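Local coordinates for protein endoribonuclease YbeY (Aquifex aeolicus, PDB 1OZ9) that is probably a zinc-dependent, single-strand-specific endoribonuclease that acts in maturation of the 16S rRNA 3' terminus and in late-stage ribosome quality control, at residues Lys19-Leu33 with Leu105-Ile117. Numbering follows the deposited sequence.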
ATOM      1  N   LYS A  19     -10.900 -11.428   3.248  1.00 17.20           N
ATOM      2  CA  LYS A  19     -12.139 -10.787   3.650  1.00 17.47           C
ATOM      3  C   LYS A  19     -12.555  -9.664   2.702  1.00 17.60           C
ATOM      4  O   LYS A  19     -13.745  -9.382   2.552  1.00 18.37           O
ATOM      5  CB  LYS A  19     -12.058 -10.279   5.107  1.00 17.01           C
ATOM      6  CG  LYS A  19     -13.338 -10.455   5.828  1.00 20.91           C
ATOM      7  CD  LYS A  19     -13.200 -10.507   7.350  1.00 23.34           C
ATOM      8  CE  LYS A  19     -14.600 -10.621   7.941  1.00 25.19           C
ATOM      9  NZ  LYS A  19     -14.755 -10.920   9.398  1.00 21.93           N
ATOM     10  N   VAL A  20     -11.580  -9.059   2.044  1.00 16.73           N
ATOM     11  CA  VAL A  20     -11.826  -8.016   1.056  1.00 16.78           C
ATOM     12  C   VAL A  20     -11.639  -8.592  -0.353  1.00 16.36           C
ATOM     13  O   VAL A  20     -10.625  -9.246  -0.657  1.00 15.36           O
ATOM     14  CB  VAL A  20     -10.871  -6.826   1.278  1.00 17.22           C
ATOM     15  CG1 VAL A  20     -11.004  -5.772   0.159  1.00 18.39           C
ATOM     16  CG2 VAL A  20     -11.088  -6.211   2.681  1.00 19.15           C
ATOM     17  N   ARG A  21     -12.615  -8.346  -1.211  1.00 15.48           N
ATOM     18  CA  ARG A  21     -12.587  -8.839  -2.575  1.00 15.43           C
ATOM     19  C   ARG A  21     -11.347  -8.470  -3.389  1.00 15.24           C
ATOM     20  O   ARG A  21     -10.880  -7.332  -3.375  1.00 14.22           O
ATOM     21  CB  ARG A  21     -13.851  -8.375  -3.315  1.00 16.06           C
ATOM     22  CG  ARG A  21     -15.106  -9.126  -2.901  1.00 16.97           C
ATOM     23  CD  ARG A  21     -16.390  -8.536  -3.444  1.00 20.30           C
ATOM     24  NE  ARG A  21     -16.261  -7.943  -4.777  1.00 23.57           N
ATOM     25  CZ  ARG A  21     -17.033  -6.936  -5.221  1.00 28.62           C
ATOM     26  NH1 ARG A  21     -17.998  -6.421  -4.433  1.00 27.99           N
ATOM     27  NH2 ARG A  21     -16.856  -6.447  -6.451  1.00 28.86           N
ATOM     28  N   LYS A  22     -10.835  -9.443  -4.131  1.00 14.27           N
ATOM     29  CA  LYS A  22      -9.646  -9.223  -4.938  1.00 15.37           C
ATOM     30  C   LYS A  22      -9.827  -8.108  -5.966  1.00 15.78           C
ATOM     31  O   LYS A  22      -8.919  -7.302  -6.188  1.00 14.56           O
ATOM     32  CB  LYS A  22      -9.245 -10.536  -5.672  1.00 14.61           C
ATOM     33  CG  LYS A  22      -7.917 -10.367  -6.477  1.00 16.01           C
ATOM     34  CD  LYS A  22      -7.797 -11.439  -7.568  1.00 25.47           C
ATOM     35  CE  LYS A  22      -6.544 -11.253  -8.479  1.00 28.22           C
ATOM     36  NZ  LYS A  22      -6.444 -12.407  -9.450  1.00 33.17           N
ATOM     37  N   ASP A  23     -10.989  -8.106  -6.621  1.00 16.82           N
ATOM     38  CA  ASP A  23     -11.246  -7.094  -7.641  1.00 17.46           C
ATOM     39  C   ASP A  23     -11.338  -5.687  -7.066  1.00 17.46           C
ATOM     40  O   ASP A  23     -11.022  -4.711  -7.758  1.00 16.63           O
ATOM     41  CB  ASP A  23     -12.474  -7.440  -8.497  1.00 18.06           C
ATOM     42  CG  ASP A  23     -13.775  -7.560  -7.685  1.00 19.05           C
ATOM     43  OD1 ASP A  23     -13.772  -7.769  -6.447  1.00 18.51           O
ATOM     44  OD2 ASP A  23     -14.884  -7.476  -8.243  1.00 20.76           O
ATOM     45  N   LYS A  24     -11.753  -5.563  -5.812  1.00 17.25           N
ATOM     46  CA  LYS A  24     -11.816  -4.230  -5.201  1.00 17.93           C
ATOM     47  C   LYS A  24     -10.404  -3.706  -4.916  1.00 18.42           C
ATOM     48  O   LYS A  24     -10.104  -2.529  -5.140  1.00 17.96           O
ATOM     49  CB  LYS A  24     -12.637  -4.231  -3.901  1.00 17.54           C
ATOM     50  CG  LYS A  24     -14.128  -4.159  -4.124  1.00 18.87           C
ATOM     51  CD  LYS A  24     -14.897  -3.981  -2.773  1.00 21.66           C
ATOM     52  CE  LYS A  24     -16.369  -3.698  -3.007  1.00 24.74           C
ATOM     53  NZ  LYS A  24     -17.270  -3.926  -1.807  1.00 26.58           N
ATOM     54  N   ILE A  25      -9.549  -4.585  -4.398  1.00 17.47           N
ATOM     55  CA  ILE A  25      -8.193  -4.213  -4.112  1.00 17.38           C
ATOM     56  C   ILE A  25      -7.526  -3.841  -5.428  1.00 17.56           C
ATOM     57  O   ILE A  25      -6.778  -2.844  -5.507  1.00 16.72           O
ATOM     58  CB  ILE A  25      -7.446  -5.363  -3.398  1.00 17.50           C
ATOM     59  CG1 ILE A  25      -7.935  -5.480  -1.934  1.00 17.61           C
ATOM     60  CG2 ILE A  25      -5.955  -5.151  -3.442  1.00 15.35           C
ATOM     61  CD1 ILE A  25      -7.597  -6.817  -1.318  1.00 20.06           C
ATOM     62  N   GLU A  26      -7.774  -4.634  -6.463  1.00 17.09           N
ATOM     63  CA  GLU A  26      -7.147  -4.358  -7.754  1.00 18.57           C
ATOM     64  C   GLU A  26      -7.567  -2.979  -8.286  1.00 18.49           C
ATOM     65  O   GLU A  26      -6.712  -2.188  -8.743  1.00 17.82           O
ATOM     66  CB  GLU A  26      -7.505  -5.445  -8.775  1.00 18.84           C
ATOM     67  CG  GLU A  26      -6.484  -5.560  -9.884  1.00 25.28           C
ATOM     68  CD  GLU A  26      -6.801  -6.665 -10.902  1.00 31.14           C
ATOM     69  OE1 GLU A  26      -7.268  -7.773 -10.505  1.00 35.67           O
ATOM     70  OE2 GLU A  26      -6.566  -6.415 -12.100  1.00 35.20           O
ATOM     71  N   LYS A  27      -8.877  -2.710  -8.245  1.00 18.52           N
ATOM     72  CA  LYS A  27      -9.446  -1.435  -8.678  1.00 19.24           C
ATOM     73  C   LYS A  27      -8.883  -0.224  -7.889  1.00 19.43           C
ATOM     74  O   LYS A  27      -8.476   0.762  -8.521  1.00 18.64           O
ATOM     75  CB  LYS A  27     -10.989  -1.457  -8.699  1.00 19.64           C
ATOM     76  CG  LYS A  27     -11.683  -0.054  -8.674  1.00 23.68           C
ATOM     77  CD  LYS A  27     -13.221  -0.150  -8.647  1.00 29.85           C
ATOM     78  CE  LYS A  27     -13.910   1.036  -7.905  1.00 33.52           C
ATOM     79  NZ  LYS A  27     -14.683   1.993  -8.789  1.00 32.52           N
ATOM     80  N   TRP A  28      -8.850  -0.290  -6.552  1.00 17.96           N
ATOM     81  CA  TRP A  28      -8.279   0.799  -5.746  1.00 17.82           C
ATOM     82  C   TRP A  28      -6.836   1.063  -6.166  1.00 18.39           C
ATOM     83  O   TRP A  28      -6.430   2.210  -6.352  1.00 18.06           O
ATOM     84  CB  TRP A  28      -8.278   0.461  -4.250  1.00 17.27           C
ATOM     85  CG  TRP A  28      -9.653   0.446  -3.674  1.00 16.72           C
ATOM     86  CD1 TRP A  28     -10.707   1.202  -4.058  1.00 18.17           C
ATOM     87  CD2 TRP A  28     -10.113  -0.378  -2.622  1.00 16.71           C
ATOM     88  NE1 TRP A  28     -11.808   0.928  -3.277  1.00 17.82           N
ATOM     89  CE2 TRP A  28     -11.474  -0.068  -2.405  1.00 17.77           C
ATOM     90  CE3 TRP A  28      -9.516  -1.356  -1.829  1.00 17.18           C
ATOM     91  CZ2 TRP A  28     -12.244  -0.705  -1.436  1.00 18.93           C
ATOM     92  CZ3 TRP A  28     -10.286  -1.975  -0.857  1.00 18.96           C
ATOM     93  CH2 TRP A  28     -11.628  -1.651  -0.678  1.00 18.04           C
ATOM     94  N   ALA A  29      -6.070  -0.015  -6.309  1.00 17.87           N
ATOM     95  CA  ALA A  29      -4.674   0.116  -6.706  1.00 18.74           C
ATOM     96  C   ALA A  29      -4.549   0.741  -8.108  1.00 19.17           C
ATOM     97  O   ALA A  29      -3.714   1.651  -8.301  1.00 18.65           O
ATOM     98  CB  ALA A  29      -3.961  -1.218  -6.630  1.00 18.40           C
ATOM     99  N   GLU A  30      -5.360   0.278  -9.062  1.00 18.05           N
ATOM    100  CA  GLU A  30      -5.331   0.849 -10.414  1.00 19.26           C
ATOM    101  C   GLU A  30      -5.764   2.320 -10.414  1.00 18.17           C
ATOM    102  O   GLU A  30      -5.140   3.163 -11.104  1.00 18.43           O
ATOM    103  CB  GLU A  30      -6.194   0.032 -11.394  1.00 20.87           C
ATOM    104  CG  GLU A  30      -5.638  -1.377 -11.636  1.00 26.10           C
ATOM    105  CD  GLU A  30      -6.508  -2.192 -12.573  1.00 34.30           C
ATOM    106  OE1 GLU A  30      -7.725  -1.906 -12.645  1.00 33.88           O
ATOM    107  OE2 GLU A  30      -5.975  -3.104 -13.249  1.00 37.15           O
ATOM    108  N   LEU A  31      -6.786   2.647  -9.623  1.00 15.33           N
ATOM    109  CA  LEU A  31      -7.229   4.022  -9.554  1.00 15.09           C
ATOM    110  C   LEU A  31      -6.151   4.914  -8.926  1.00 14.79           C
ATOM    111  O   LEU A  31      -5.989   6.052  -9.332  1.00 14.56           O
ATOM    112  CB  LEU A  31      -8.519   4.168  -8.765  1.00 14.96           C
ATOM    113  CG  LEU A  31      -9.765   3.631  -9.464  1.00 16.28           C
ATOM    114  CD1 LEU A  31     -10.935   3.630  -8.471  1.00 16.92           C
ATOM    115  CD2 LEU A  31     -10.098   4.397 -10.774  1.00 18.96           C
ATOM    116  N   ALA A  32      -5.476   4.413  -7.904  1.00 14.92           N
ATOM    117  CA  ALA A  32      -4.395   5.187  -7.258  1.00 16.37           C
ATOM    118  C   ALA A  32      -3.245   5.447  -8.252  1.00 17.21           C
ATOM    119  O   ALA A  32      -2.750   6.574  -8.356  1.00 17.29           O
ATOM    120  CB  ALA A  32      -3.855   4.434  -6.039  1.00 16.30           C
ATOM    121  N   LEU A  33      -2.835   4.406  -8.977  1.00 16.84           N
ATOM    122  CA  LEU A  33      -1.769   4.563  -9.964  1.00 17.21           C
ATOM    123  C   LEU A  33      -2.164   5.565 -11.026  1.00 17.40           C
ATOM    124  O   LEU A  33      -1.345   6.417 -11.418  1.00 17.11           O
ATOM    125  CB  LEU A  33      -1.334   3.212 -10.575  1.00 17.10           C
ATOM    126  CG  LEU A  33      -0.632   2.239  -9.620  1.00 18.78           C
ATOM    127  CD1 LEU A  33      -0.334   0.882 -10.314  1.00 21.60           C
ATOM    128  CD2 LEU A  33       0.678   2.781  -8.947  1.00 19.34           C
ATOM    129  N   LEU A 105     -13.380  -2.410   7.393  1.00 17.21           N
ATOM    130  CA  LEU A 105     -12.135  -3.057   6.988  1.00 17.11           C
ATOM    131  C   LEU A 105     -11.758  -2.625   5.567  1.00 17.39           C
ATOM    132  O   LEU A 105     -10.569  -2.358   5.257  1.00 15.95           O
ATOM    133  CB  LEU A 105     -12.265  -4.577   7.061  1.00 16.91           C
ATOM    134  CG  LEU A 105     -11.077  -5.361   6.480  1.00 16.22           C
ATOM    135  CD1 LEU A 105      -9.840  -5.045   7.260  1.00 15.78           C
ATOM    136  CD2 LEU A 105     -11.361  -6.864   6.565  1.00 17.48           C
ATOM    137  N   GLU A 106     -12.764  -2.542   4.702  1.00 17.63           N
ATOM    138  CA  GLU A 106     -12.503  -2.142   3.315  1.00 17.77           C
ATOM    139  C   GLU A 106     -11.924  -0.754   3.306  1.00 18.03           C
ATOM    140  O   GLU A 106     -10.979  -0.492   2.578  1.00 17.74           O
ATOM    141  CB  GLU A 106     -13.760  -2.158   2.444  1.00 18.25           C
ATOM    142  CG  GLU A 106     -14.298  -3.554   2.232  1.00 20.15           C
ATOM    143  CD  GLU A 106     -15.340  -3.655   1.126  1.00 23.93           C
ATOM    144  OE1 GLU A 106     -15.569  -2.669   0.384  1.00 23.48           O
ATOM    145  OE2 GLU A 106     -15.940  -4.741   1.009  1.00 21.71           O
ATOM    146  N   GLU A 107     -12.488   0.136   4.119  1.00 18.24           N
ATOM    147  CA  GLU A 107     -11.960   1.488   4.149  1.00 19.30           C
ATOM    148  C   GLU A 107     -10.507   1.486   4.641  1.00 18.22           C
ATOM    149  O   GLU A 107      -9.663   2.201   4.084  1.00 18.37           O
ATOM    150  CB  GLU A 107     -12.828   2.412   5.002  1.00 19.69           C
ATOM    151  CG  GLU A 107     -12.260   3.826   5.123  1.00 23.72           C
ATOM    152  CD  GLU A 107     -12.304   4.639   3.822  1.00 29.13           C
ATOM    153  OE1 GLU A 107     -13.209   4.426   2.981  1.00 30.51           O
ATOM    154  OE2 GLU A 107     -11.424   5.516   3.639  1.00 31.60           O
ATOM    155  N   GLU A 108     -10.199   0.664   5.639  1.00 17.72           N
ATOM    156  CA  GLU A 108      -8.836   0.625   6.181  1.00 17.36           C
ATOM    157  C   GLU A 108      -7.861   0.029   5.162  1.00 17.79           C
ATOM    158  O   GLU A 108      -6.728   0.518   4.973  1.00 15.95           O
ATOM    159  CB  GLU A 108      -8.792  -0.137   7.520  1.00 17.69           C
ATOM    160  CG  GLU A 108      -7.403  -0.195   8.183  1.00 17.15           C
ATOM    161  CD  GLU A 108      -6.878   1.175   8.624  1.00 21.76           C
ATOM    162  OE1 GLU A 108      -7.651   2.175   8.612  1.00 18.12           O
ATOM    163  OE2 GLU A 108      -5.678   1.254   8.996  1.00 22.14           O
ATOM    164  N   VAL A 109      -8.292  -1.027   4.482  1.00 16.47           N
ATOM    165  CA  VAL A 109      -7.420  -1.614   3.484  1.00 16.72           C
ATOM    166  C   VAL A 109      -7.144  -0.654   2.323  1.00 16.85           C
ATOM    167  O   VAL A 109      -6.022  -0.566   1.825  1.00 17.39           O
ATOM    168  CB  VAL A 109      -7.981  -2.960   3.004  1.00 17.25           C
ATOM    169  CG1 VAL A 109      -7.188  -3.460   1.783  1.00 17.35           C
ATOM    170  CG2 VAL A 109      -7.907  -3.947   4.189  1.00 17.23           C
ATOM    171  N   LYS A 110      -8.176   0.042   1.884  1.00 16.82           N
ATOM    172  CA  LYS A 110      -8.050   1.035   0.820  1.00 18.03           C
ATOM    173  C   LYS A 110      -7.028   2.115   1.215  1.00 18.04           C
ATOM    174  O   LYS A 110      -6.122   2.483   0.431  1.00 18.87           O
ATOM    175  CB  LYS A 110      -9.406   1.694   0.534  1.00 17.48           C
ATOM    176  CG  LYS A 110      -9.362   2.790  -0.564  1.00 20.97           C
ATOM    177  CD  LYS A 110     -10.757   3.377  -0.838  1.00 26.49           C
ATOM    178  CE  LYS A 110     -11.207   4.274   0.284  1.00 30.13           C
ATOM    179  NZ  LYS A 110     -12.604   4.805   0.094  1.00 32.95           N
ATOM    180  N   ARG A 111      -7.150   2.590   2.441  1.00 17.66           N
ATOM    181  CA  ARG A 111      -6.259   3.629   2.947  1.00 18.45           C
ATOM    182  C   ARG A 111      -4.812   3.141   3.058  1.00 18.19           C
ATOM    183  O   ARG A 111      -3.860   3.902   2.803  1.00 18.72           O
ATOM    184  CB  ARG A 111      -6.758   4.137   4.290  1.00 17.26           C
ATOM    185  CG  ARG A 111      -7.985   5.090   4.174  1.00 21.49           C
ATOM    186  CD  ARG A 111      -8.504   5.587   5.527  1.00 22.42           C
ATOM    187  NE  ARG A 111      -9.857   6.142   5.499  1.00 26.36           N
ATOM    188  CZ  ARG A 111     -10.398   6.868   6.507  1.00 30.92           C
ATOM    189  NH1 ARG A 111      -9.680   7.150   7.596  1.00 31.17           N
ATOM    190  NH2 ARG A 111     -11.657   7.325   6.430  1.00 29.77           N
ATOM    191  N   LEU A 112      -4.650   1.882   3.429  1.00 17.37           N
ATOM    192  CA  LEU A 112      -3.338   1.301   3.570  1.00 16.79           C
ATOM    193  C   LEU A 112      -2.701   1.076   2.201  1.00 17.67           C
ATOM    194  O   LEU A 112      -1.484   1.178   2.064  1.00 16.54           O
ATOM    195  CB  LEU A 112      -3.403  -0.025   4.350  1.00 17.28           C
ATOM    196  CG  LEU A 112      -3.655   0.168   5.857  1.00 17.34           C
ATOM    197  CD1 LEU A 112      -3.966  -1.150   6.529  1.00 18.52           C
ATOM    198  CD2 LEU A 112      -2.458   0.854   6.590  1.00 17.54           C
ATOM    199  N   ILE A 113      -3.509   0.744   1.195  1.00 16.54           N
ATOM    200  CA  ILE A 113      -2.963   0.605  -0.165  1.00 17.13           C
ATOM    201  C   ILE A 113      -2.387   1.923  -0.633  1.00 17.51           C
ATOM    202  O   ILE A 113      -1.281   1.981  -1.165  1.00 17.92           O
ATOM    203  CB  ILE A 113      -4.071   0.178  -1.125  1.00 16.57           C
ATOM    204  CG1 ILE A 113      -4.376  -1.296  -0.896  1.00 16.54           C
ATOM    205  CG2 ILE A 113      -3.649   0.391  -2.603  1.00 18.49           C
ATOM    206  CD1 ILE A 113      -5.705  -1.746  -1.524  1.00 17.55           C
ATOM    207  N   VAL A 114      -3.136   2.998  -0.428  1.00 17.38           N
ATOM    208  CA  VAL A 114      -2.656   4.337  -0.823  1.00 16.66           C
ATOM    209  C   VAL A 114      -1.414   4.681  -0.035  1.00 17.16           C
ATOM    210  O   VAL A 114      -0.409   5.145  -0.604  1.00 17.11           O
ATOM    211  CB  VAL A 114      -3.771   5.387  -0.617  1.00 16.10           C
ATOM    212  CG1 VAL A 114      -3.289   6.828  -0.922  1.00 15.06           C
ATOM    213  CG2 VAL A 114      -4.960   5.011  -1.532  1.00 16.91           C
ATOM    214  N   HIS A 115      -1.455   4.433   1.269  1.00 16.25           N
ATOM    215  CA  HIS A 115      -0.299   4.758   2.102  1.00 17.34           C
ATOM    216  C   HIS A 115       0.932   4.001   1.572  1.00 16.59           C
ATOM    217  O   HIS A 115       2.019   4.574   1.428  1.00 16.45           O
ATOM    218  CB  HIS A 115      -0.595   4.377   3.549  1.00 17.58           C
ATOM    219  CG  HIS A 115       0.422   4.871   4.529  1.00 19.66           C
ATOM    220  ND1 HIS A 115       0.351   6.123   5.108  1.00 18.10           N
ATOM    221  CD2 HIS A 115       1.524   4.275   5.043  1.00 19.94           C
ATOM    222  CE1 HIS A 115       1.361   6.270   5.950  1.00 21.83           C
ATOM    223  NE2 HIS A 115       2.095   5.170   5.918  1.00 21.88           N
ATOM    224  N   GLY A 116       0.758   2.717   1.267  1.00 15.83           N
ATOM    225  CA  GLY A 116       1.869   1.902   0.776  1.00 15.92           C
ATOM    226  C   GLY A 116       2.428   2.378  -0.566  1.00 16.86           C
ATOM    227  O   GLY A 116       3.648   2.396  -0.787  1.00 15.10           O
ATOM    228  N   ILE A 117       1.530   2.778  -1.466  1.00 16.98           N
ATOM    229  CA  ILE A 117       1.950   3.220  -2.790  1.00 17.83           C
ATOM    230  C   ILE A 117       2.761   4.489  -2.664  1.00 17.23           C
ATOM    231  O   ILE A 117       3.790   4.634  -3.331  1.00 18.95           O
ATOM    232  CB  ILE A 117       0.753   3.429  -3.715  1.00 18.07           C
ATOM    233  CG1 ILE A 117       0.160   2.063  -4.051  1.00 18.06           C
ATOM    234  CG2 ILE A 117       1.176   4.150  -5.039  1.00 18.68           C
ATOM    235  CD1 ILE A 117      -1.123   2.128  -4.826  1.00 16.98           C
TER
HETATM  236  O   HOH W   1     -15.133  -6.673  -0.322  1.00 29.88           O
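Trp28 meets Glu106, Val109, Lys110 and Ile113 as a knob in a four-residue hole, a worked example of how one indole can key two helices together. The segments 22-33 and 105-117 run in the same general direction, their axes crossing at -39° and 9.8 Å apart at closest approach. Lys110 can be followed outward along the indole. Its CB stands over the centre of the six-membered ring of Trp28 in a CH-pi contact, 3.8 Å from the centroid; Lys110 CG lies over the five-membered ring, and Lys110 CD comes to 3.6 Å from Trp28 NE1. With CG anti to the backbone N (chi1 179°), the lysine chain starts out across this face, then bends at chi3 (73°), carrying NZ off to a salt bridge with Glu107. Against the opposite face, displaced toward the ring's border, lies Lys24 O of the same helix as Trp28, while Ile113 CD1 abuts the ring edge at Trp28 CE3, 3.8 Å away. An alanine in place of Trp28 would probably leave the Lys110 methylenes without their aromatic platform and open a gap between the helices. Toward the N-terminal ends, Lys24 NZ forms a salt bridge with Glu106, donating to the syn lone pair of Glu106 OE1 at 3.0 Å and weakly to OE2. Deeper in, Ile25 CG2 meets Ile113 CD1, and farther along Ala32 CB lies 3.8 Å from Ile117 CD1; Ile25 and Ile117 also pack on strand 41-48. An ion pair near one end, an indole against lysine methylenes, and aliphatic contacts inside thus join helix 22-35 to the helix that carries the predicted zinc ligands His115 and His119.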